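Local coordinates for protein cellulase (Xanthomonas axonopodis pv. citri, PDB 5HOS) that probably hydrolyses internal beta-1,4-glucosidic bonds of cellulose, as an endo-beta-1,4-glucanase of glycosyl hydrolase family 5, at residues L76-L88 with V130-L142. Sequence-based numbering, arbitrary orientation. Where two conformers were deposited one is given.
Sequences LWERLQPRAGGEL and VPISTFNDLWRRL
Trp77 lays its indole against Leu138, joining the short helix 77-80 and the turn after it, which follow barrel strand 70-75, to helix 132-145 on the outside of the (beta/alpha)8 barrel of this family 5 glucanase. Leu138 CD2 stands over one face, 3.5 Å from the centroid of the Trp77 five-membered ring and almost on its normal, a CH-pi contact. With Trp77 CG anti to the backbone N (chi1 -171°), the indole reaches across to the helix, and Trp77 CH2 lies 3.8 Å from Phe135 CD1; the two aromatic planes meet obliquely at 55°. Leu80 CD2 packs on Leu142 CD2, and Val114 of strand 109-114 touches both Trp77 and Leu138.

The Gln81 amide ties this apolar patch to a polar one. Its OE1 receives the Trp77 NE1 hydrogen in the indole plane, nearly straight at 172°, and also a hydrogen from a water that bridges Gly85 N and Thr134 O. Gln81 NE2 donates to Gly86 O and, more bent, to Asp137 OD2 at 2.9 Å, so both ends of the amide are held and its rotation is fixed. The Asp137 carboxylate lies almost coplanar with that amide and forms a salt bridge through OD2 with Arg141 NE, which probably favours its charged form. The Arg141 guanidinium lies against the end of the type II beta turn 83-86: Glu87 CA covers one face, NH2 donates to Gly85 O, and Arg141 NH1 forms a salt bridge with Glu87 OE2 at 3.0 Å.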
# COMPACT_ATOMS: atom_id res chain seq x y z
N LEU A 76 2.04 -5.16 -11.05
CA LEU A 76 1.23 -4.61 -12.13
C LEU A 76 0.14 -5.57 -12.52
O LEU A 76 0.43 -6.71 -12.89
CB LEU A 76 2.05 -4.34 -13.39
CG LEU A 76 2.66 -2.97 -13.67
CD1 LEU A 76 3.04 -2.93 -15.14
CD2 LEU A 76 1.73 -1.82 -13.33
N TRP A 77 -1.11 -5.10 -12.48
CA TRP A 77 -2.27 -5.91 -12.88
C TRP A 77 -2.02 -6.62 -14.22
O TRP A 77 -2.23 -7.82 -14.34
CB TRP A 77 -3.51 -5.01 -12.99
CG TRP A 77 -4.84 -5.70 -13.18
CD1 TRP A 77 -5.08 -7.02 -13.48
CD2 TRP A 77 -6.13 -5.08 -13.14
NE1 TRP A 77 -6.42 -7.25 -13.60
CE2 TRP A 77 -7.09 -6.07 -13.41
CE3 TRP A 77 -6.56 -3.76 -12.91
CZ2 TRP A 77 -8.47 -5.81 -13.43
CZ3 TRP A 77 -7.94 -3.50 -12.94
CH2 TRP A 77 -8.87 -4.51 -13.20
N GLU A 78 -1.53 -5.88 -15.20
CA GLU A 78 -1.38 -6.40 -16.56
C GLU A 78 -0.31 -7.48 -16.68
O GLU A 78 -0.39 -8.33 -17.58
CB GLU A 78 -1.09 -5.27 -17.55
CG GLU A 78 -2.23 -4.26 -17.65
CD GLU A 78 -2.14 -3.10 -16.66
OE1 GLU A 78 -1.30 -3.11 -15.74
OE2 GLU A 78 -2.96 -2.17 -16.82
N ARG A 79 0.69 -7.45 -15.80
CA ARG A 79 1.69 -8.51 -15.74
C ARG A 79 1.13 -9.77 -15.08
O ARG A 79 1.43 -10.88 -15.50
CB ARG A 79 2.93 -8.03 -15.00
CG ARG A 79 3.64 -6.91 -15.73
CD ARG A 79 5.00 -6.59 -15.15
NE ARG A 79 5.71 -5.66 -16.04
CZ ARG A 79 6.32 -4.53 -15.70
NH1 ARG A 79 6.42 -4.12 -14.43
NH2 ARG A 79 6.89 -3.80 -16.66
N LEU A 80 0.32 -9.60 -14.04
CA LEU A 80 -0.30 -10.73 -13.36
C LEU A 80 -1.49 -11.33 -14.12
O LEU A 80 -1.69 -12.55 -14.07
CB LEU A 80 -0.72 -10.34 -11.95
CG LEU A 80 -1.34 -11.45 -11.09
CD1 LEU A 80 -0.40 -12.64 -10.92
CD2 LEU A 80 -1.75 -10.89 -9.75
N GLN A 81 -2.28 -10.50 -14.80
CA GLN A 81 -3.45 -10.94 -15.55
C GLN A 81 -3.50 -10.20 -16.88
O GLN A 81 -4.15 -9.16 -16.99
CB GLN A 81 -4.73 -10.73 -14.74
CG GLN A 81 -5.94 -11.39 -15.37
CD GLN A 81 -7.23 -11.08 -14.65
OE1 GLN A 81 -7.42 -9.97 -14.14
NE2 GLN A 81 -8.14 -12.05 -14.61
N PRO A 82 -2.81 -10.74 -17.90
CA PRO A 82 -2.68 -10.03 -19.18
C PRO A 82 -3.98 -9.82 -19.99
O PRO A 82 -4.01 -8.94 -20.85
CB PRO A 82 -1.69 -10.90 -19.96
CG PRO A 82 -0.90 -11.61 -18.92
CD PRO A 82 -1.90 -11.90 -17.83
N ARG A 83 -5.02 -10.61 -19.72
CA ARG A 83 -6.30 -10.50 -20.41
C ARG A 83 -7.44 -10.41 -19.42
O ARG A 83 -7.44 -11.13 -18.42
CB ARG A 83 -6.52 -11.71 -21.32
CG ARG A 83 -5.54 -11.76 -22.48
CD ARG A 83 -5.80 -12.96 -23.38
NE ARG A 83 -4.82 -12.99 -24.46
CZ ARG A 83 -4.89 -12.30 -25.60
NH1 ARG A 83 -5.92 -11.48 -25.86
NH2 ARG A 83 -3.92 -12.42 -26.50
N ALA A 84 -8.40 -9.52 -19.70
CA ALA A 84 -9.57 -9.33 -18.85
C ALA A 84 -10.30 -10.65 -18.66
O ALA A 84 -10.65 -11.32 -19.64
CB ALA A 84 -10.51 -8.29 -19.46
N GLY A 85 -10.50 -11.03 -17.40
CA GLY A 85 -11.22 -12.26 -17.09
C GLY A 85 -10.43 -13.54 -17.31
O GLY A 85 -10.97 -14.64 -17.13
N GLY A 86 -9.15 -13.41 -17.68
CA GLY A 86 -8.32 -14.55 -18.02
C GLY A 86 -7.59 -15.14 -16.83
O GLY A 86 -7.65 -14.62 -15.70
N GLU A 87 -6.89 -16.23 -17.10
CA GLU A 87 -6.09 -16.93 -16.11
C GLU A 87 -4.95 -16.01 -15.68
O GLU A 87 -4.42 -15.26 -16.49
CB GLU A 87 -5.45 -18.20 -16.69
CG GLU A 87 -6.42 -19.20 -17.31
CD GLU A 87 -7.11 -20.08 -16.29
OE1 GLU A 87 -7.70 -21.10 -16.73
OE2 GLU A 87 -7.08 -19.78 -15.08
N LEU A 88 -4.57 -16.10 -14.41
CA LEU A 88 -3.39 -15.39 -13.94
C LEU A 88 -2.16 -15.96 -14.63
O LEU A 88 -2.06 -17.17 -14.84
CB LEU A 88 -3.24 -15.48 -12.43
CG LEU A 88 -4.43 -15.00 -11.59
CD1 LEU A 88 -4.08 -15.06 -10.12
CD2 LEU A 88 -4.85 -13.60 -11.98
N VAL A 130 -13.70 -1.46 -19.14
CA VAL A 130 -13.28 -2.19 -17.94
C VAL A 130 -14.40 -2.15 -16.90
O VAL A 130 -14.36 -1.33 -15.96
CB VAL A 130 -11.95 -1.62 -17.36
CG1 VAL A 130 -11.47 -2.44 -16.15
CG2 VAL A 130 -10.87 -1.61 -18.43
N PRO A 131 -15.43 -3.00 -17.06
CA PRO A 131 -16.50 -3.01 -16.07
C PRO A 131 -16.05 -3.56 -14.72
O PRO A 131 -15.01 -4.23 -14.63
CB PRO A 131 -17.58 -3.90 -16.69
CG PRO A 131 -16.89 -4.72 -17.71
CD PRO A 131 -15.70 -3.93 -18.18
N ILE A 132 -16.84 -3.31 -13.68
CA ILE A 132 -16.50 -3.77 -12.32
C ILE A 132 -16.18 -5.28 -12.32
O ILE A 132 -15.26 -5.72 -11.62
CB ILE A 132 -17.62 -3.44 -11.30
CG1 ILE A 132 -17.58 -1.98 -10.83
CG2 ILE A 132 -17.48 -4.26 -10.03
CD1 ILE A 132 -17.16 -0.92 -11.82
N SER A 133 -16.94 -6.04 -13.11
CA SER A 133 -16.72 -7.48 -13.26
C SER A 133 -15.27 -7.85 -13.59
O SER A 133 -14.78 -8.86 -13.13
CB SER A 133 -17.65 -8.06 -14.35
OG SER A 133 -17.35 -7.51 -15.63
N THR A 134 -14.59 -7.02 -14.38
CA THR A 134 -13.19 -7.26 -14.71
C THR A 134 -12.28 -7.18 -13.47
O THR A 134 -11.38 -8.00 -13.29
CB THR A 134 -12.73 -6.29 -15.81
OG1 THR A 134 -13.44 -6.60 -17.01
CG2 THR A 134 -11.23 -6.39 -16.07
N PHE A 135 -12.54 -6.19 -12.62
CA PHE A 135 -11.81 -6.03 -11.37
C PHE A 135 -12.14 -7.16 -10.39
O PHE A 135 -11.24 -7.72 -9.75
CB PHE A 135 -12.13 -4.64 -10.78
CG PHE A 135 -11.32 -4.27 -9.56
CD1 PHE A 135 -9.93 -4.45 -9.53
CD2 PHE A 135 -11.94 -3.69 -8.47
CE1 PHE A 135 -9.19 -4.08 -8.42
CE2 PHE A 135 -11.21 -3.32 -7.35
CZ PHE A 135 -9.84 -3.52 -7.32
N ASN A 136 -13.43 -7.50 -10.31
CA ASN A 136 -13.87 -8.63 -9.48
C ASN A 136 -13.14 -9.93 -9.82
O ASN A 136 -12.76 -10.68 -8.92
CB ASN A 136 -15.37 -8.89 -9.65
CG ASN A 136 -16.25 -7.85 -8.98
OD1 ASN A 136 -15.79 -7.02 -8.18
ND2 ASN A 136 -17.54 -7.89 -9.29
N ASP A 137 -12.95 -10.19 -11.11
CA ASP A 137 -12.32 -11.44 -11.53
C ASP A 137 -10.86 -11.53 -11.09
O ASP A 137 -10.42 -12.59 -10.67
CB ASP A 137 -12.42 -11.64 -13.03
CG ASP A 137 -11.91 -12.98 -13.45
OD1 ASP A 137 -12.61 -13.98 -13.19
OD2 ASP A 137 -10.78 -13.05 -13.99
N LEU A 138 -10.12 -10.42 -11.20
CA LEU A 138 -8.75 -10.39 -10.66
C LEU A 138 -8.74 -10.82 -9.20
O LEU A 138 -7.99 -11.72 -8.81
CB LEU A 138 -8.12 -8.99 -10.76
CG LEU A 138 -6.78 -8.78 -10.04
CD1 LEU A 138 -5.67 -9.60 -10.67
CD2 LEU A 138 -6.39 -7.31 -10.01
N TRP A 139 -9.56 -10.16 -8.39
CA TRP A 139 -9.56 -10.40 -6.94
C TRP A 139 -10.13 -11.76 -6.54
O TRP A 139 -9.69 -12.32 -5.54
CB TRP A 139 -10.17 -9.24 -6.15
CG TRP A 139 -9.12 -8.21 -5.89
CD1 TRP A 139 -9.05 -6.94 -6.39
CD2 TRP A 139 -7.91 -8.41 -5.15
NE1 TRP A 139 -7.90 -6.33 -5.99
CE2 TRP A 139 -7.17 -7.21 -5.23
CE3 TRP A 139 -7.38 -9.48 -4.43
CZ2 TRP A 139 -5.94 -7.04 -4.58
CZ3 TRP A 139 -6.14 -9.33 -3.78
CH2 TRP A 139 -5.43 -8.11 -3.87
N ARG A 140 -11.07 -12.29 -7.32
CA ARG A 140 -11.52 -13.68 -7.13
C ARG A 140 -10.34 -14.64 -7.26
O ARG A 140 -10.12 -15.48 -6.39
CB ARG A 140 -12.61 -14.06 -8.14
CG ARG A 140 -13.24 -15.42 -7.89
CD ARG A 140 -14.28 -15.78 -8.95
NE ARG A 140 -13.72 -15.73 -10.30
CZ ARG A 140 -12.96 -16.66 -10.88
NH1 ARG A 140 -12.62 -17.78 -10.24
NH2 ARG A 140 -12.52 -16.47 -12.11
N ARG A 141 -9.59 -14.48 -8.34
CA ARG A 141 -8.44 -15.35 -8.63
C ARG A 141 -7.31 -15.19 -7.63
O ARG A 141 -6.71 -16.18 -7.23
CB ARG A 141 -7.94 -15.12 -10.06
CG ARG A 141 -8.95 -15.54 -11.12
CD ARG A 141 -8.44 -15.21 -12.51
NE ARG A 141 -9.41 -15.50 -13.58
CZ ARG A 141 -9.60 -16.69 -14.14
NH1 ARG A 141 -8.93 -17.78 -13.76
NH2 ARG A 141 -10.50 -16.80 -15.12
N LEU A 142 -7.01 -13.96 -7.23
CA LEU A 142 -5.97 -13.74 -6.20
C LEU A 142 -6.41 -14.29 -4.86
O LEU A 142 -5.61 -14.88 -4.15
CB LEU A 142 -5.61 -12.26 -6.05
CG LEU A 142 -4.48 -11.74 -6.92
CD1 LEU A 142 -4.42 -10.22 -6.78
CD2 LEU A 142 -3.14 -12.35 -6.54
O HOH W 1 -9.95 -9.47 -15.05
O HOH W 2 -5.99 -18.12 -12.54